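Local coordinates for protein isocitrate dehydrogenase [NAD] subunit 2, mitochondrial (Saccharomyces cerevisiae, PDB 3BLX) that catalyses, with its partner subunit IDH1, the NAD-dependent oxidative decarboxylation of isocitrate to 2-oxoglutarate in the citric acid cycle, and also binds mitochondrial mRNA leaders, at residues D130-I134 / Y175-R181; E139-I145 / I157-T161; I169-F173 / A204-E210; R183-K189 / L216-D222; R194-F200 / V241-Y246. All blocks are in the same frame, centred on the assembly; numbering follows the deposited sequence.

Contact 1: residues D130-I134 / Y175-R181; sequences DLVLI and YARAIGR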
# COMPACT_ATOMS: atom_id res chain seq x y z
N ASP B 130 16.66 49.16 23.49
CA ASP B 130 15.39 49.71 23.94
C ASP B 130 14.42 49.71 22.76
O ASP B 130 14.24 50.72 22.08
CB ASP B 130 15.57 51.10 24.57
CG ASP B 130 14.30 51.62 25.20
OD1 ASP B 130 13.24 50.96 25.03
OD2 ASP B 130 14.35 52.69 25.85
N LEU B 131 13.79 48.57 22.52
CA LEU B 131 13.02 48.36 21.31
C LEU B 131 11.53 48.41 21.59
O LEU B 131 11.08 47.98 22.63
CB LEU B 131 13.39 47.01 20.72
CG LEU B 131 14.84 46.99 20.26
CD1 LEU B 131 15.33 45.58 19.96
CD2 LEU B 131 14.99 47.90 19.05
N VAL B 132 10.77 48.95 20.64
CA VAL B 132 9.31 48.94 20.74
C VAL B 132 8.70 48.41 19.44
O VAL B 132 8.92 49.00 18.37
CB VAL B 132 8.74 50.35 21.07
CG1 VAL B 132 7.24 50.29 21.15
CG2 VAL B 132 9.29 50.83 22.37
N LEU B 133 7.95 47.31 19.52
CA LEU B 133 7.28 46.71 18.37
C LEU B 133 5.76 46.65 18.55
O LEU B 133 5.27 46.13 19.53
CB LEU B 133 7.83 45.31 18.11
CG LEU B 133 7.21 44.56 16.92
CD1 LEU B 133 7.48 45.31 15.65
CD2 LEU B 133 7.73 43.14 16.81
N ILE B 134 5.01 47.21 17.61
CA ILE B 134 3.57 47.09 17.63
C ILE B 134 3.17 46.13 16.50
O ILE B 134 3.54 46.31 15.35
CB ILE B 134 2.85 48.44 17.45
CG1 ILE B 134 2.90 49.27 18.73
CG2 ILE B 134 1.40 48.24 17.16
CD1 ILE B 134 4.20 49.90 18.99
N TYR B 175 1.41 56.32 19.41
CA TYR B 175 2.19 55.77 20.49
C TYR B 175 3.64 56.26 20.39
O TYR B 175 4.34 56.37 21.39
CB TYR B 175 2.13 54.23 20.45
CG TYR B 175 2.80 53.55 21.63
CD1 TYR B 175 4.13 53.12 21.56
CD2 TYR B 175 2.09 53.34 22.81
CE1 TYR B 175 4.74 52.50 22.65
CE2 TYR B 175 2.68 52.73 23.90
CZ TYR B 175 4.01 52.31 23.82
OH TYR B 175 4.59 51.70 24.92
N ALA B 176 4.10 56.54 19.18
CA ALA B 176 5.43 57.08 19.04
C ALA B 176 5.45 58.52 19.55
O ALA B 176 6.34 58.92 20.31
CB ALA B 176 5.86 57.01 17.61
N ARG B 177 4.46 59.30 19.14
CA ARG B 177 4.25 60.64 19.67
C ARG B 177 4.16 60.60 21.20
O ARG B 177 4.89 61.30 21.89
CB ARG B 177 3.00 61.23 19.04
CG ARG B 177 2.41 62.41 19.76
CD ARG B 177 1.06 62.79 19.13
NE ARG B 177 1.25 63.34 17.80
CZ ARG B 177 0.27 63.56 16.94
NH1 ARG B 177 -0.97 63.25 17.31
NH2 ARG B 177 0.51 64.08 15.73
N ALA B 178 3.29 59.75 21.73
CA ALA B 178 3.09 59.62 23.18
C ALA B 178 4.28 59.15 24.05
O ALA B 178 4.25 59.29 25.26
CB ALA B 178 1.87 58.74 23.46
N ILE B 179 5.33 58.61 23.47
CA ILE B 179 6.50 58.25 24.25
C ILE B 179 7.72 59.00 23.73
O ILE B 179 8.86 58.66 24.09
CB ILE B 179 6.82 56.73 24.20
CG1 ILE B 179 6.98 56.25 22.76
CG2 ILE B 179 5.74 55.92 24.88
CD1 ILE B 179 7.54 54.84 22.67
N GLY B 180 7.49 59.99 22.87
CA GLY B 180 8.56 60.82 22.34
C GLY B 180 9.60 60.14 21.44
O GLY B 180 10.79 60.16 21.70
N ARG B 181 9.14 59.54 20.36
CA ARG B 181 10.07 58.98 19.40
C ARG B 181 9.77 59.55 18.01
O ARG B 181 8.60 59.62 17.58
CB ARG B 181 10.01 57.45 19.40
CG ARG B 181 10.95 56.78 20.40
CD ARG B 181 10.38 55.44 20.85
NE ARG B 181 11.36 54.35 20.87
CZ ARG B 181 11.72 53.70 21.96
NH1 ARG B 181 11.19 54.02 23.13
NH2 ARG B 181 12.61 52.72 21.89
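Val132 holds CG1 anti to its backbone N (chi1 180°) and CG2 beside it, which sends the first methyl to the Tyr175 ring and the second to Arg181. Tyr175 also carries CG opposite its own N (chi1 -173°), and the ring swings from the helix onto the strand: CE1 is 3.7 Å from Val132 CG1, and CD1 is 4.1 Å from Ile134 CD1, both approaches oblique to the ring. Arg181, bent at chi3, lays one guanidinium face over Val132 CG2, 3.8 Å from CZ. At the guanidinium edge, NH2 lies 2.6 Å from Asp130 O. The carboxylate of Asp130 stands 86° from the guanidinium plane, and the salt bridge from OD1 to Arg181 NH2 is long, 3.7 Å. A serine in place of Arg181 would probably leave Asp130 without this positive mate and Val132 CG2 without the flat group against it. Gly180, with positive phi, is the C-prime residue of a Schellman motif, in which Arg181 N bonds to Ala176 O at 2.9 Å. Strand 130-136 runs between strands 109-117 and 238-242; helix 162-178 covers the Val132 and Ile134 face, and helix 244-258 meets Leu133 on the other.

Contact 2: residues E139-I145 / I157-T161; sequences EGEYSGI and IKLIT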
# COMPACT_ATOMS: atom_id res chain seq x y z
N GLU B 139 -6.11 39.85 12.03
CA GLU B 139 -6.11 38.99 10.86
C GLU B 139 -4.80 38.22 10.71
O GLU B 139 -4.17 37.86 11.69
CB GLU B 139 -6.38 39.83 9.62
CG GLU B 139 -5.40 40.94 9.44
CD GLU B 139 -5.97 42.12 8.70
OE1 GLU B 139 -7.19 42.12 8.46
OE2 GLU B 139 -5.20 43.05 8.37
N GLY B 140 -4.38 37.97 9.47
CA GLY B 140 -3.16 37.24 9.24
C GLY B 140 -3.35 35.76 9.46
O GLY B 140 -4.40 35.21 9.14
N GLU B 141 -2.33 35.11 10.00
CA GLU B 141 -2.40 33.69 10.28
C GLU B 141 -3.28 33.35 11.47
O GLU B 141 -3.55 32.19 11.73
CB GLU B 141 -0.99 33.14 10.49
CG GLU B 141 -0.16 33.95 11.50
CD GLU B 141 1.33 33.61 11.42
OE1 GLU B 141 1.73 32.93 10.45
OE2 GLU B 141 2.08 34.04 12.33
N TYR B 142 -3.74 34.36 12.20
CA TYR B 142 -4.69 34.15 13.30
C TYR B 142 -6.09 33.83 12.79
O TYR B 142 -6.74 32.91 13.30
CB TYR B 142 -4.71 35.35 14.27
CG TYR B 142 -3.47 35.45 15.13
CD1 TYR B 142 -2.34 34.67 14.86
CD2 TYR B 142 -3.42 36.35 16.20
CE1 TYR B 142 -1.19 34.76 15.64
CE2 TYR B 142 -2.27 36.46 16.99
CZ TYR B 142 -1.16 35.66 16.70
OH TYR B 142 -0.02 35.76 17.47
N SER B 143 -6.55 34.58 11.78
CA SER B 143 -7.81 34.30 11.10
C SER B 143 -7.61 33.39 9.84
O SER B 143 -8.42 33.37 8.93
CB SER B 143 -8.58 35.60 10.77
OG SER B 143 -7.92 36.39 9.79
N GLY B 144 -6.53 32.62 9.84
CA GLY B 144 -6.16 31.82 8.69
C GLY B 144 -6.88 30.47 8.53
O GLY B 144 -7.35 29.86 9.50
N ILE B 145 -6.95 30.01 7.28
CA ILE B 145 -7.63 28.78 6.97
C ILE B 145 -6.71 27.80 6.26
O ILE B 145 -6.02 28.13 5.32
CB ILE B 145 -8.87 29.06 6.10
CG1 ILE B 145 -9.91 29.84 6.91
CG2 ILE B 145 -9.45 27.78 5.56
CD1 ILE B 145 -11.18 30.18 6.12
N ILE B 157 -4.74 29.87 3.49
CA ILE B 157 -5.41 31.07 3.04
C ILE B 157 -5.28 32.09 4.15
O ILE B 157 -5.66 31.83 5.29
CB ILE B 157 -6.89 30.74 2.76
CG1 ILE B 157 -6.98 29.55 1.82
CG2 ILE B 157 -7.62 31.87 2.13
CD1 ILE B 157 -8.41 29.10 1.57
N LYS B 158 -4.71 33.24 3.83
CA LYS B 158 -4.49 34.32 4.82
C LYS B 158 -5.01 35.66 4.30
O LYS B 158 -4.93 35.95 3.11
CB LYS B 158 -3.00 34.45 5.20
CG LYS B 158 -2.50 33.38 6.17
CD LYS B 158 -0.98 33.34 6.19
CE LYS B 158 -0.45 31.96 6.59
NZ LYS B 158 0.99 31.75 6.22
N LEU B 159 -5.56 36.45 5.20
CA LEU B 159 -6.22 37.68 4.81
C LEU B 159 -5.53 38.87 5.43
O LEU B 159 -5.09 38.82 6.59
CB LEU B 159 -7.64 37.66 5.34
CG LEU B 159 -8.67 38.10 4.33
CD1 LEU B 159 -8.64 37.13 3.20
CD2 LEU B 159 -10.00 38.06 5.00
N ILE B 160 -5.43 39.95 4.66
CA ILE B 160 -5.03 41.25 5.22
C ILE B 160 -5.96 42.36 4.69
O ILE B 160 -6.27 42.39 3.51
CB ILE B 160 -3.53 41.56 4.96
CG1 ILE B 160 -3.00 42.56 5.97
CG2 ILE B 160 -3.29 42.12 3.60
CD1 ILE B 160 -1.64 43.11 5.58
N THR B 161 -6.44 43.24 5.56
CA THR B 161 -7.37 44.30 5.12
C THR B 161 -6.84 45.69 5.41
O THR B 161 -6.10 45.88 6.37
CB THR B 161 -8.78 44.20 5.78
OG1 THR B 161 -8.69 44.45 7.19
CG2 THR B 161 -9.44 42.85 5.52
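The beta hairpin of strands 140-148 and 153-161 is fastened at its base by Glu139, whose carboxylate takes hold of Thr161. Thr161 OG1 gives a hydrogen bond of 3.0 Å to Glu139 OE1, which accepts it on its syn lone pair, and Thr161 N gives one of 3.1 Å to Glu139 OE2, nearly straight at 169° but arriving 45° above the carboxylate plane. Glu139 reaches them because CG sits between the backbone N and the carbonyl carbon (chi1 57°) and the chain beyond is extended. Thr161 OG1 also caps helix 162-178 by bonding to Ala164 N. An alanine at Glu139 would remove both acceptors; the hydroxyl is likely to keep its bond to Ala164 N but turn more easily, and Thr161 N to lose its mate. In this enzyme family the hairpin forms the clasp region between subunits; here residues 157-161 of strand 153-161 pair in an antiparallel ladder with a strand of a neighbouring IDH1 subunit. Within the hairpin, Ile145 and Ile157 are an antiparallel hydrogen-bonded pair: Ile145 N to Ile157 O is 3.0 Å. The return bond, Ile157 N to Ile145 O, is 2.8 Å, and Ile145 CB lies 4.2 Å from Ile157 CB. Between these ends the chain makes a type II' turn from Glu139 to Tyr142, a residue critical for catalysis by similarity. Beside it, Lys158 CE rests 4.1 Å from Glu141 CB.

Contact 3: residues I169-F173 / A204-E210; sequences IRYAF and AKELSKE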
# COMPACT_ATOMS: atom_id res chain seq x y z
N ILE B 169 -1.57 50.96 12.49
CA ILE B 169 -0.64 51.95 12.00
C ILE B 169 -0.94 53.31 12.65
O ILE B 169 -0.03 53.99 13.11
CB ILE B 169 -0.57 51.98 10.48
CG1 ILE B 169 0.01 50.66 9.98
CG2 ILE B 169 0.29 53.12 10.00
CD1 ILE B 169 0.03 50.52 8.49
N ARG B 170 -2.21 53.69 12.73
CA ARG B 170 -2.57 54.89 13.51
C ARG B 170 -2.00 54.77 14.91
O ARG B 170 -1.31 55.67 15.37
CB ARG B 170 -4.09 55.12 13.62
CG ARG B 170 -4.69 55.83 12.45
CD ARG B 170 -5.89 56.63 12.86
NE ARG B 170 -5.94 57.84 12.05
CZ ARG B 170 -6.50 57.90 10.86
NH1 ARG B 170 -7.09 56.81 10.35
NH2 ARG B 170 -6.50 59.03 10.17
N TYR B 171 -2.29 53.66 15.57
CA TYR B 171 -1.87 53.48 16.94
C TYR B 171 -0.37 53.56 17.05
O TYR B 171 0.14 54.05 18.04
CB TYR B 171 -2.35 52.14 17.51
CG TYR B 171 -2.06 52.01 18.98
CD1 TYR B 171 -2.96 52.46 19.93
CD2 TYR B 171 -0.86 51.46 19.42
CE1 TYR B 171 -2.69 52.36 21.28
CE2 TYR B 171 -0.57 51.36 20.77
CZ TYR B 171 -1.49 51.81 21.69
OH TYR B 171 -1.21 51.72 23.03
N ALA B 172 0.35 53.12 16.03
CA ALA B 172 1.81 53.12 16.10
C ALA B 172 2.32 54.53 16.08
O ALA B 172 3.29 54.84 16.74
CB ALA B 172 2.43 52.34 14.97
N PHE B 173 1.67 55.36 15.28
CA PHE B 173 2.02 56.77 15.22
C PHE B 173 1.75 57.47 16.58
O PHE B 173 2.65 58.01 17.19
CB PHE B 173 1.27 57.47 14.08
CG PHE B 173 1.91 57.28 12.73
CD1 PHE B 173 1.21 56.70 11.68
CD2 PHE B 173 3.22 57.68 12.51
CE1 PHE B 173 1.80 56.53 10.43
CE2 PHE B 173 3.81 57.51 11.26
CZ PHE B 173 3.10 56.93 10.22
N ALA B 204 0.26 53.02 5.42
CA ALA B 204 1.18 53.75 6.28
C ALA B 204 1.55 55.10 5.70
O ALA B 204 1.72 56.07 6.43
CB ALA B 204 2.44 52.92 6.51
N LYS B 205 1.71 55.17 4.38
CA LYS B 205 2.07 56.41 3.70
C LYS B 205 0.93 57.43 3.69
O LYS B 205 1.16 58.64 3.68
CB LYS B 205 2.57 56.11 2.29
CG LYS B 205 3.93 55.43 2.26
CD LYS B 205 4.40 55.20 0.83
CE LYS B 205 5.82 54.65 0.81
NZ LYS B 205 6.36 54.54 -0.57
N GLU B 206 -0.30 56.93 3.73
CA GLU B 206 -1.51 57.76 3.70
C GLU B 206 -1.69 58.43 5.04
O GLU B 206 -2.21 59.54 5.12
CB GLU B 206 -2.73 56.88 3.44
CG GLU B 206 -3.84 57.53 2.65
CD GLU B 206 -3.53 57.58 1.16
OE1 GLU B 206 -3.20 56.53 0.56
OE2 GLU B 206 -3.63 58.69 0.58
N LEU B 207 -1.28 57.74 6.10
CA LEU B 207 -1.42 58.25 7.45
C LEU B 207 -0.23 59.12 7.80
O LEU B 207 -0.29 59.89 8.75
CB LEU B 207 -1.47 57.09 8.44
CG LEU B 207 -2.65 56.14 8.29
CD1 LEU B 207 -2.60 55.08 9.37
CD2 LEU B 207 -3.96 56.92 8.34
N SER B 208 0.84 58.99 7.02
CA SER B 208 2.08 59.70 7.24
C SER B 208 1.86 61.22 7.31
O SER B 208 2.52 61.93 8.08
CB SER B 208 3.07 59.33 6.13
OG SER B 208 4.37 59.83 6.38
N LYS B 209 0.89 61.69 6.51
CA LYS B 209 0.62 63.10 6.35
C LYS B 209 -0.21 63.68 7.48
O LYS B 209 -0.18 64.88 7.69
CB LYS B 209 -0.05 63.38 4.99
CG LYS B 209 -1.35 62.65 4.75
CD LYS B 209 -1.57 62.47 3.25
CE LYS B 209 -0.29 61.98 2.56
NZ LYS B 209 -0.51 61.61 1.13
N GLU B 210 -0.93 62.83 8.20
CA GLU B 210 -1.67 63.28 9.38
C GLU B 210 -0.81 63.28 10.63
O GLU B 210 -1.30 63.57 11.71
CB GLU B 210 -2.90 62.43 9.63
CG GLU B 210 -3.75 62.25 8.41
CD GLU B 210 -5.00 61.47 8.72
OE1 GLU B 210 -5.52 61.63 9.85
OE2 GLU B 210 -5.45 60.70 7.84
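Leu207 is inserted between Ile169, Arg170 and Phe173, and its CB and two methyls each have their own neighbour. CB meets the Phe173 ring obliquely, 3.9 Å from CE1. From CG, the branch point, the two methyls separate. CD1 goes to Ile169, 3.5 Å from CG2, and also lies 3.7 Å from the backbone N of Arg170. CD2 lies over one face of the Arg170 guanidinium, offset toward its rim and 3.7 Å from CZ; the two side chains cross at about a right angle. Beyond this methyl, Arg170 NH2 forms a salt bridge and hydrogen bond to Glu210 OE1 (2.8 Å), meeting it on the syn side, although the carboxylate is turned 58° from the guanidinium plane. About one turn earlier, Ile169 CD1 is 3.9 Å from Ala204 CB. The axes of segments 169-173 and 204-208, from helices 162-178 and 195-208, approach to 10.2 Å at a crossing angle of -45°. Phe173 also touches Val184, and Ala204 touches Val186: two neighbouring helices thus cover one face of the sheet, as in open alpha/beta folds.

Contact 4: residues R183-K189 / L216-D222; sequences RVIVVHK and LETELID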
# COMPACT_ATOMS: atom_id res chain seq x y z
N ARG B 183 10.80 58.45 14.79
CA ARG B 183 10.54 57.56 13.64
C ARG B 183 9.57 56.44 13.93
O ARG B 183 9.66 55.80 14.96
CB ARG B 183 11.82 56.89 13.14
CG ARG B 183 13.04 57.73 13.18
CD ARG B 183 14.21 56.85 13.55
NE ARG B 183 14.64 55.97 12.48
CZ ARG B 183 15.48 54.95 12.64
NH1 ARG B 183 15.96 54.68 13.85
NH2 ARG B 183 15.84 54.20 11.61
N VAL B 184 8.64 56.20 13.01
CA VAL B 184 7.96 54.91 12.99
C VAL B 184 8.39 54.18 11.74
O VAL B 184 8.36 54.71 10.64
CB VAL B 184 6.43 54.99 13.11
CG1 VAL B 184 6.00 56.33 13.70
CG2 VAL B 184 5.78 54.73 11.80
N ILE B 185 8.89 52.97 11.96
CA ILE B 185 9.36 52.11 10.89
C ILE B 185 8.34 51.01 10.59
O ILE B 185 8.03 50.19 11.46
CB ILE B 185 10.67 51.46 11.31
CG1 ILE B 185 11.71 52.55 11.60
CG2 ILE B 185 11.12 50.49 10.25
CD1 ILE B 185 13.01 52.02 12.11
N VAL B 186 7.80 51.01 9.37
CA VAL B 186 6.98 49.90 8.93
C VAL B 186 7.92 48.82 8.39
O VAL B 186 8.73 49.08 7.51
CB VAL B 186 6.01 50.29 7.81
CG1 VAL B 186 5.46 49.05 7.20
CG2 VAL B 186 4.88 51.12 8.35
N VAL B 187 7.80 47.62 8.96
CA VAL B 187 8.56 46.43 8.53
C VAL B 187 7.68 45.53 7.65
O VAL B 187 6.54 45.24 7.99
CB VAL B 187 9.10 45.63 9.73
CG1 VAL B 187 9.69 44.31 9.29
CG2 VAL B 187 10.15 46.41 10.44
N HIS B 188 8.22 45.10 6.51
CA HIS B 188 7.45 44.35 5.55
C HIS B 188 8.39 43.47 4.75
O HIS B 188 9.59 43.57 4.91
CB HIS B 188 6.74 45.31 4.61
CG HIS B 188 7.67 46.15 3.81
ND1 HIS B 188 7.93 45.92 2.48
CD2 HIS B 188 8.45 47.20 4.17
CE1 HIS B 188 8.81 46.80 2.04
NE2 HIS B 188 9.15 47.59 3.05
N LYS B 189 7.83 42.60 3.91
CA LYS B 189 8.61 41.73 3.02
C LYS B 189 8.47 42.24 1.56
O LYS B 189 7.60 43.06 1.28
CB LYS B 189 8.15 40.27 3.15
CG LYS B 189 9.28 39.24 3.25
CD LYS B 189 10.41 39.56 2.27
CE LYS B 189 11.12 38.29 1.76
NZ LYS B 189 11.84 37.53 2.82
N LEU B 216 8.17 58.71 8.92
CA LEU B 216 7.90 57.34 8.48
C LEU B 216 9.03 56.77 7.62
O LEU B 216 9.31 57.28 6.54
CB LEU B 216 6.60 57.28 7.68
CG LEU B 216 6.26 55.91 7.08
CD1 LEU B 216 6.07 54.94 8.22
CD2 LEU B 216 5.01 55.94 6.22
N GLU B 217 9.68 55.72 8.10
CA GLU B 217 10.58 54.95 7.24
C GLU B 217 9.97 53.58 7.01
O GLU B 217 9.22 53.08 7.85
CB GLU B 217 11.96 54.77 7.89
CG GLU B 217 12.54 56.06 8.45
CD GLU B 217 13.92 55.88 9.05
OE1 GLU B 217 14.45 54.74 9.01
OE2 GLU B 217 14.49 56.87 9.56
N THR B 218 10.29 52.99 5.86
CA THR B 218 9.93 51.59 5.61
C THR B 218 11.19 50.75 5.52
O THR B 218 12.23 51.22 5.04
CB THR B 218 9.09 51.42 4.32
OG1 THR B 218 9.89 51.73 3.17
CG2 THR B 218 7.83 52.29 4.36
N GLU B 219 11.11 49.50 5.99
CA GLU B 219 12.30 48.65 5.95
C GLU B 219 11.97 47.18 5.65
O GLU B 219 10.98 46.66 6.17
CB GLU B 219 13.05 48.79 7.27
CG GLU B 219 14.54 48.58 7.16
CD GLU B 219 15.28 49.18 8.35
OE1 GLU B 219 14.64 49.41 9.41
OE2 GLU B 219 16.50 49.42 8.23
N LEU B 220 12.79 46.52 4.82
CA LEU B 220 12.60 45.10 4.52
C LEU B 220 12.85 44.35 5.79
O LEU B 220 13.80 44.65 6.49
CB LEU B 220 13.56 44.60 3.44
CG LEU B 220 13.23 44.84 1.96
CD1 LEU B 220 14.15 44.02 1.06
CD2 LEU B 220 11.76 44.54 1.68
N ILE B 221 12.02 43.36 6.09
CA ILE B 221 12.21 42.62 7.32
C ILE B 221 13.61 41.99 7.34
O ILE B 221 14.23 41.96 8.37
CB ILE B 221 11.13 41.57 7.53
CG1 ILE B 221 11.21 41.02 8.94
CG2 ILE B 221 11.27 40.49 6.49
CD1 ILE B 221 10.34 39.86 9.21
N ASP B 222 14.11 41.56 6.18
CA ASP B 222 15.50 41.07 6.09
C ASP B 222 16.50 42.07 6.67
O ASP B 222 17.37 41.70 7.44
CB ASP B 222 15.93 40.83 4.64
CG ASP B 222 14.99 39.94 3.86
OD1 ASP B 222 13.76 40.06 4.02
OD2 ASP B 222 15.49 39.13 3.04
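Arg183 and Glu217 lie on neighbouring parallel strands of a beta-alpha-beta crossover, 183-188 and 215-220, joined through helix 195-208. The guanidinium grips the carboxylate side-on, NE to OE2 at 3.1 Å and NH2 to OE1 at 3.0 Å, with the two planes 53° apart. Accordingly both oxygens are approached from above the carboxylate plane, by 63° at OE2 and 38° at OE1. Ile185 CD1 lies over one guanidinium face, offset toward its rim, and Arg183 NH1 has a further salt bridge with Asp237. On the opposite sheet face, Leu216 CD1 reaches across obliquely to Val184 CG2 at 3.6 Å. Farther along, Val187 and Ile221 cross at about a right angle, CG1 of the valine 3.6 Å from CB of the isoleucine. The backbone ladder binds the strands throughout, from Glu217 N to Val184 O (3.0 Å) through to Ile221 N with His188 O. At its C-terminal end stand Lys189, critical for catalysis by similarity, and Asp222, by similarity a ligand of metal and substrate; their salt bridge, Lys189 NZ to Asp222 OD1, is weak at 3.4 Å. Thr241 of a neighbouring IDH1 subunit lies against both. His188 ND1 donates to Lys189 O at 3.1 Å, from above the carbonyl plane.

Contact 5: residues R194-F200 / V241-Y246; sequences RLADGLF and VCPNLY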
# COMPACT_ATOMS: atom_id res chain seq x y z
N ARG B 194 4.89 40.81 -3.26
CA ARG B 194 3.71 40.61 -2.43
C ARG B 194 2.95 41.93 -2.28
O ARG B 194 3.35 42.82 -1.57
CB ARG B 194 4.03 39.98 -1.05
CG ARG B 194 5.47 40.04 -0.57
CD ARG B 194 6.23 38.73 -0.78
NE ARG B 194 5.98 37.68 0.23
CZ ARG B 194 5.16 37.76 1.28
NH1 ARG B 194 5.03 36.72 2.10
NH2 ARG B 194 4.46 38.87 1.52
N LEU B 195 1.83 42.02 -2.99
CA LEU B 195 0.94 43.15 -2.85
C LEU B 195 0.12 43.16 -1.54
O LEU B 195 -0.69 44.04 -1.32
CB LEU B 195 0.02 43.24 -4.08
CG LEU B 195 -1.26 42.44 -4.17
CD1 LEU B 195 -1.60 42.24 -5.63
CD2 LEU B 195 -1.09 41.13 -3.47
N ALA B 196 0.36 42.21 -0.64
CA ALA B 196 -0.22 42.28 0.70
C ALA B 196 0.61 43.22 1.55
O ALA B 196 0.10 43.95 2.40
CB ALA B 196 -0.25 40.93 1.33
N ASP B 197 1.91 43.20 1.32
CA ASP B 197 2.77 44.13 2.01
C ASP B 197 2.68 45.49 1.35
O ASP B 197 2.75 46.51 2.01
CB ASP B 197 4.21 43.61 2.05
CG ASP B 197 4.38 42.43 3.02
OD1 ASP B 197 4.32 42.64 4.25
OD2 ASP B 197 4.58 41.29 2.54
N GLY B 198 2.48 45.50 0.04
CA GLY B 198 2.21 46.73 -0.66
C GLY B 198 1.01 47.48 -0.08
O GLY B 198 1.00 48.70 -0.10
N LEU B 199 0.00 46.76 0.42
CA LEU B 199 -1.20 47.43 0.92
C LEU B 199 -0.93 48.01 2.29
O LEU B 199 -1.41 49.08 2.64
CB LEU B 199 -2.39 46.46 0.95
CG LEU B 199 -3.63 46.85 1.76
CD1 LEU B 199 -4.82 46.09 1.24
CD2 LEU B 199 -3.46 46.58 3.25
N PHE B 200 -0.14 47.29 3.07
CA PHE B 200 0.21 47.71 4.41
C PHE B 200 1.07 48.95 4.36
O PHE B 200 0.85 49.86 5.13
CB PHE B 200 0.94 46.59 5.12
CG PHE B 200 1.07 46.78 6.60
CD1 PHE B 200 -0.02 46.55 7.43
CD2 PHE B 200 2.27 47.17 7.16
CE1 PHE B 200 0.09 46.71 8.81
CE2 PHE B 200 2.38 47.34 8.53
CZ PHE B 200 1.29 47.11 9.36
N VAL B 241 6.15 49.06 13.39
CA VAL B 241 4.93 48.27 13.17
C VAL B 241 5.10 47.19 12.10
O VAL B 241 5.82 47.37 11.14
CB VAL B 241 3.77 49.11 12.71
CG1 VAL B 241 2.80 49.31 13.81
CG2 VAL B 241 4.26 50.38 12.09
N CYS B 242 4.40 46.09 12.25
CA CYS B 242 4.41 45.08 11.19
C CYS B 242 3.08 44.38 11.10
O CYS B 242 2.28 44.42 12.05
CB CYS B 242 5.51 44.07 11.44
SG CYS B 242 5.31 43.16 12.97
N PRO B 243 2.83 43.73 9.95
CA PRO B 243 1.61 42.93 9.78
C PRO B 243 1.66 41.71 10.70
O PRO B 243 2.75 41.34 11.16
CB PRO B 243 1.65 42.49 8.32
CG PRO B 243 2.68 43.36 7.66
CD PRO B 243 3.66 43.75 8.73
N ASN B 244 0.51 41.12 10.99
CA ASN B 244 0.46 40.02 11.96
C ASN B 244 1.45 38.87 11.66
O ASN B 244 1.97 38.24 12.59
CB ASN B 244 -0.98 39.50 12.09
CG ASN B 244 -1.06 38.21 12.87
OD1 ASN B 244 -1.27 37.14 12.29
ND2 ASN B 244 -0.88 38.29 14.19
N LEU B 245 1.70 38.62 10.37
CA LEU B 245 2.61 37.57 9.89
C LEU B 245 3.98 37.45 10.59
O LEU B 245 4.40 36.36 10.98
CB LEU B 245 2.80 37.73 8.38
CG LEU B 245 3.16 36.41 7.68
CD1 LEU B 245 1.92 35.53 7.53
CD2 LEU B 245 3.82 36.64 6.33
N TYR B 246 4.68 38.57 10.73
CA TYR B 246 6.03 38.54 11.27
C TYR B 246 6.06 39.00 12.72
O TYR B 246 7.11 38.98 13.36
CB TYR B 246 6.94 39.47 10.46
CG TYR B 246 6.59 39.57 9.00
CD1 TYR B 246 6.87 38.53 8.14
CD2 TYR B 246 6.01 40.73 8.48
CE1 TYR B 246 6.56 38.62 6.80
CE2 TYR B 246 5.70 40.83 7.14
CZ TYR B 246 5.97 39.77 6.30
OH TYR B 246 5.67 39.85 4.96
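Phe200 offers a ring face to Pro243 in a CH-pi contact: Pro243 CG sits 3.9 Å from the ring centroid and 12° off its normal. The phenylalanine is placed there by holding CG opposite its backbone N (chi1 -166°), which turns the ring from the helix toward the end of strand 238-242. The proline presents CG over the ring centre, while its CD lies 3.8 Å from Phe200 CE2 and the preceding peptide approaches Phe200 CZ. One turn earlier in the helix, Asp197 and Tyr246 reach toward each other, one from the helix and the other from the start of helix 244-258. The aspartate keeps CG beside its backbone N, and its carboxylate is only 18° from the tyrosine ring plane, with OD1 at the ring edge. Tyr246 OH gives a weak hydrogen bond of 3.2 Å to Asp197 OD1. On the other oxygen, Arg194 forms a salt bridge from NH2 to Asp197 OD2 at 2.6 Å. The buried carboxylate is therefore engaged by a guanidinium and a phenol. The positive partner probably offsets much of its charge, and the packing of Tyr246 against Lys189 is consistent with a second-shell role at the active site.

Contacts 1, 4 and 5 share one sheet, in which strand 238-242 runs between strands 130-136 and 183-188. Ile185 O to Val241 N, 2.9 Å, joins contacts 4 and 5, centres 10 Å apart. Contact 3 packs its helices over this sheet, with Ala204 CB 3.5 Å from Val186 CG2. Contact 2, the hairpin, meets contact 5 where Glu141 N lies 3.2 Å from Asn244 OD1, their centres 11 Å apart, but is centred 26 Å from contact 1. By similarity, Tyr142 (contact 2) and Lys189 (contact 4) are critical for catalysis; Asp222, a metal and substrate ligand, sits with Lys189 beside an IDH1 chain. Nearest side-chain atoms of Tyr246 (contact 5) and Lys189 are about 3 Å apart.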